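Local coordinates for SusD-like protein BACOVA_02651 (Bacteroides ovatus, PDB 5E75) that binds polysaccharide at the cell surface and probably captures xyloglucan before it is transported into the periplasm for degradation, at residues A[382-387]-A[400-405]; A[389-392]-A[396-399]. One frame throughout, in Å; residues are numbered along the deposited sequence.

Contact 1: A[382-387]-A[400-405]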
# COMPACT_ATOMS: atom_id res chain seq x y z
N ARG A 382 14.60 -4.40 -21.25
CA ARG A 382 13.45 -3.52 -21.08
C ARG A 382 13.07 -3.38 -19.61
O ARG A 382 12.50 -2.36 -19.24
CB ARG A 382 12.27 -4.01 -21.91
CG ARG A 382 12.51 -3.99 -23.42
CD ARG A 382 12.70 -2.58 -23.97
NE ARG A 382 11.44 -1.86 -24.04
CZ ARG A 382 11.29 -0.59 -24.39
NH1 ARG A 382 12.34 0.15 -24.72
NH2 ARG A 382 10.09 -0.04 -24.42
N GLY A 383 13.36 -4.37 -18.79
CA GLY A 383 13.12 -4.24 -17.36
C GLY A 383 13.90 -3.07 -16.77
O GLY A 383 13.35 -2.28 -16.00
N LEU A 384 15.16 -2.95 -17.14
CA LEU A 384 15.99 -1.83 -16.70
C LEU A 384 15.45 -0.51 -17.24
O LEU A 384 15.45 0.51 -16.54
CB LEU A 384 17.45 -2.05 -17.12
CG LEU A 384 18.43 -0.96 -16.68
CD1 LEU A 384 18.50 -0.82 -15.15
CD2 LEU A 384 19.83 -1.25 -17.28
N TYR A 385 14.98 -0.51 -18.48
CA TYR A 385 14.37 0.67 -19.06
C TYR A 385 13.22 1.16 -18.20
O TYR A 385 13.13 2.35 -17.90
CB TYR A 385 13.88 0.42 -20.49
CG TYR A 385 12.99 1.50 -21.06
CD1 TYR A 385 13.48 2.76 -21.34
CD2 TYR A 385 11.64 1.25 -21.29
CE1 TYR A 385 12.66 3.74 -21.85
CE2 TYR A 385 10.82 2.21 -21.80
CZ TYR A 385 11.33 3.47 -22.08
OH TYR A 385 10.50 4.43 -22.59
N PHE A 386 12.34 0.25 -17.78
CA PHE A 386 11.17 0.68 -17.03
C PHE A 386 11.53 1.10 -15.61
O PHE A 386 10.91 2.02 -15.08
CB PHE A 386 10.05 -0.37 -17.11
CG PHE A 386 9.34 -0.37 -18.45
CD1 PHE A 386 8.51 0.68 -18.79
CD2 PHE A 386 9.55 -1.37 -19.39
CE1 PHE A 386 7.88 0.73 -20.01
CE2 PHE A 386 8.94 -1.32 -20.62
CZ PHE A 386 8.10 -0.26 -20.94
N PHE A 387 12.55 0.48 -15.02
CA PHE A 387 13.09 0.98 -13.76
C PHE A 387 13.54 2.44 -13.96
O PHE A 387 13.23 3.33 -13.15
CB PHE A 387 14.28 0.12 -13.31
CG PHE A 387 14.99 0.63 -12.08
CD1 PHE A 387 15.97 1.62 -12.19
CD2 PHE A 387 14.70 0.13 -10.83
CE1 PHE A 387 16.62 2.09 -11.06
CE2 PHE A 387 15.36 0.60 -9.70
CZ PHE A 387 16.30 1.59 -9.82
N SER A 400 22.89 2.59 -14.81
CA SER A 400 23.34 1.73 -15.90
C SER A 400 23.27 0.26 -15.52
O SER A 400 23.34 -0.61 -16.38
CB SER A 400 24.78 2.09 -16.30
OG SER A 400 25.62 2.02 -15.17
N SER A 401 23.14 -0.00 -14.22
CA SER A 401 22.92 -1.36 -13.73
C SER A 401 22.22 -1.27 -12.38
O SER A 401 22.39 -0.29 -11.65
CB SER A 401 24.25 -2.09 -13.59
OG SER A 401 25.00 -1.59 -12.51
N ILE A 402 21.40 -2.28 -12.06
CA ILE A 402 20.72 -2.33 -10.78
C ILE A 402 20.90 -3.66 -10.10
O ILE A 402 21.08 -4.70 -10.76
CB ILE A 402 19.20 -2.02 -10.89
CG1 ILE A 402 18.48 -3.02 -11.79
CG2 ILE A 402 18.99 -0.61 -11.42
CD1 ILE A 402 16.96 -2.80 -11.89
N THR A 403 20.86 -3.62 -8.77
CA THR A 403 20.83 -4.80 -7.93
C THR A 403 19.53 -4.81 -7.13
O THR A 403 18.72 -3.87 -7.19
CB THR A 403 21.97 -4.79 -6.91
OG1 THR A 403 21.74 -3.75 -5.95
CG2 THR A 403 23.34 -4.55 -7.58
N LEU A 404 19.31 -5.88 -6.37
CA LEU A 404 18.14 -5.95 -5.51
C LEU A 404 18.15 -4.77 -4.52
O LEU A 404 17.10 -4.21 -4.20
CB LEU A 404 18.06 -7.29 -4.79
CG LEU A 404 16.82 -7.48 -3.91
CD1 LEU A 404 15.53 -7.46 -4.73
CD2 LEU A 404 16.93 -8.76 -3.09
N ASP A 405 19.32 -4.38 -4.03
CA ASP A 405 19.39 -3.26 -3.11
C ASP A 405 18.90 -1.96 -3.75
O ASP A 405 18.26 -1.14 -3.08
CB ASP A 405 20.82 -3.08 -2.58
CG ASP A 405 21.23 -4.17 -1.61
OD1 ASP A 405 20.35 -4.79 -0.97
OD2 ASP A 405 22.45 -4.40 -1.49
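Leu384 and Ser401 mark the nearest approach of the two backbones, their CA atoms 7.6 Å apart, where the first turns of helix 382-393 face the segment that leads into helix 404-415. The unit is a helix-loop-helix of the mainly helical SusD fold: 382-387 is regular helix, with Phe387 N bonded to Gly383 O, whereas the other segment is extended from Ser401 to Thr403, the N-cap residue, and turns helical at Leu404. Ile402 is also tied through its backbone to Leu378, which holds the extended part beside the residues that precede helix 382-393. What joins the two segments is apolar and mostly buried. Ile402 packs against Leu384 and Phe387, which lie about one helical turn apart. Both helix residues carry CG anti to the backbone N (chi1 -179° for Leu384, 175° for Phe387), a torsion that sends their side chains off the helix in the direction of the isoleucine. Leu384 divides its two methyls: CD1 packs on Ile402 CG2 at 3.8 Å, while CD2 lies 3.7 Å from the backbone O of Ser400 at the exposed margin. The Phe387 ring takes Ile402 over one face; CD1 of the isoleucine reaches the inner part of the same ring, 3.8 Å from Phe387 CD2. Leu365 and Ala368 of helix 360-372 and Glu410 of helix 404-415 also touch this ring, placing it among three helices. A serine in place of Phe387 would probably leave both Ile402 methyls without the ring they rest on and open a gap beside Leu365 and Ala368. The CH-pi contact falls over the face, offset toward the rim on the CE1 side: Ile402 CG2 stands 3.8 Å from the Phe387 ring centroid, 17° off the ring normal.

Contact 2: A[389-392]-A[396-399]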
# COMPACT_ATOMS: atom_id res chain seq x y z
N ARG A 389 12.56 4.60 -16.15
CA ARG A 389 11.46 5.52 -16.36
C ARG A 389 10.98 6.09 -15.02
O ARG A 389 10.60 7.25 -14.94
CB ARG A 389 10.29 4.84 -17.08
CG ARG A 389 10.48 4.64 -18.59
CD ARG A 389 10.38 5.97 -19.36
NE ARG A 389 9.05 6.53 -19.18
CZ ARG A 389 8.76 7.68 -18.58
NH1 ARG A 389 9.70 8.50 -18.14
NH2 ARG A 389 7.48 8.04 -18.44
N VAL A 390 11.00 5.26 -13.98
CA VAL A 390 10.61 5.72 -12.64
C VAL A 390 11.63 6.77 -12.14
O VAL A 390 11.25 7.82 -11.59
CB VAL A 390 10.45 4.55 -11.67
CG1 VAL A 390 10.10 5.05 -10.27
CG2 VAL A 390 9.37 3.58 -12.15
N ARG A 391 12.91 6.49 -12.34
CA ARG A 391 13.97 7.45 -12.00
C ARG A 391 13.78 8.76 -12.77
O ARG A 391 13.88 9.87 -12.21
CB ARG A 391 15.34 6.87 -12.37
CG ARG A 391 15.70 5.53 -11.73
CD ARG A 391 16.20 5.66 -10.32
NE ARG A 391 17.45 6.43 -10.22
CZ ARG A 391 18.09 6.65 -9.08
NH1 ARG A 391 17.64 6.13 -7.95
NH2 ARG A 391 19.22 7.36 -9.07
N GLU A 392 13.58 8.63 -14.08
CA GLU A 392 13.43 9.78 -14.96
C GLU A 392 12.24 10.65 -14.55
O GLU A 392 12.31 11.88 -14.55
CB GLU A 392 13.25 9.30 -16.40
CG GLU A 392 13.17 10.37 -17.46
CD GLU A 392 13.22 9.76 -18.83
OE1 GLU A 392 12.43 8.82 -19.09
OE2 GLU A 392 14.08 10.17 -19.65
N ILE A 396 15.69 12.33 -11.46
CA ILE A 396 17.01 11.95 -10.99
C ILE A 396 17.71 11.03 -12.00
O ILE A 396 17.10 10.55 -12.97
CB ILE A 396 16.97 11.34 -9.57
CG1 ILE A 396 16.23 9.99 -9.54
CG2 ILE A 396 16.35 12.35 -8.59
CD1 ILE A 396 16.26 9.34 -8.18
N ASN A 397 18.99 10.80 -11.78
CA ASN A 397 19.79 10.08 -12.74
C ASN A 397 19.34 8.64 -12.96
O ASN A 397 18.92 7.96 -12.03
CB ASN A 397 21.27 10.08 -12.32
CG ASN A 397 21.51 9.30 -11.04
OD1 ASN A 397 21.32 9.81 -9.94
ND2 ASN A 397 21.95 8.05 -11.18
N LYS A 398 19.45 8.19 -14.20
CA LYS A 398 19.23 6.79 -14.52
C LYS A 398 20.43 5.97 -14.05
O LYS A 398 21.54 6.50 -13.90
CB LYS A 398 19.01 6.62 -16.02
CG LYS A 398 17.78 7.32 -16.53
CD LYS A 398 17.61 7.13 -18.02
CE LYS A 398 16.38 7.85 -18.53
NZ LYS A 398 16.35 7.83 -20.02
N LYS A 399 20.20 4.69 -13.82
CA LYS A 399 21.25 3.76 -13.43
C LYS A 399 21.59 2.83 -14.60
O LYS A 399 20.71 2.35 -15.30
CB LYS A 399 20.80 2.96 -12.21
CG LYS A 399 20.67 3.82 -10.96
CD LYS A 399 20.28 3.00 -9.74
CE LYS A 399 20.38 3.80 -8.46
NZ LYS A 399 21.77 4.11 -8.11
O HOH W 1 13.56 6.95 -20.75
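Arg391 and Ile396 meet first through their backbones: Ile396 N donates to Arg391 O at 3.1 Å, a nearly straight bond (167°) that fastens the loop to the last turns of helix 382-393. The guanidinium of Arg391 supplies the other hydrogen bonds to the loop backbone. NE and NH2 grip the single carbonyl oxygen Asn397 O side-on, at 2.8 Å from NE and 3.0 Å from NH2, with that oxygen in the guanidinium plane; Asn397 OD1 adds a weak bond to NH2, the amide turned 76° from the guanidinium. Aliphatic carbons cover the flat group on both faces. Ile396 CD1 sits over its centre, 3.4 Å from Arg391 CZ, and Lys399 CE covers the opposite face toward the rim, 3.6 Å from Arg391 NH1. Ion pairs form a separate network nearer the surface. Glu392 OE1 binds Arg389 NH1 at 2.9 Å, while OE2 makes a weak salt bridge to Lys398 NZ at 3.3 Å, the lysine, extended beyond CG, lying alongside; a water links Glu392 OE1 to the same ammonium. Beyond the loop, Arg391 NH1 is paired with Glu410 and Glu293. Bonded in plane and covered on both faces, the arginine is fixed against rotation, and those two carboxylates probably balance its charge and so ease the approach of Lys399, whose NZ lies near NH2, so that a buried cation can anchor the loop.

How the contacts relate
Contacts 1 and 2 have centres about 10 Å apart and lie on the same side of the chain's centre, itself about 22 Å away. Both draw on helix 382-393, contact 1 on its beginning and contact 2 on its later turns. Along the chain the order is 382-387, 389-392, 396-399, 400-405, which nests contact 2 inside the loop that contact 1 closes. The two meet directly: Leu384 CD1 packs 3.9 Å from Lys399 O, and Phe387 CE1 lies 4.0 Å from Lys399 CD. Polar clamp and apolar patch thus follow one another along the connection to helix 404-415, holding it against helix 382-393 within the SusD family region.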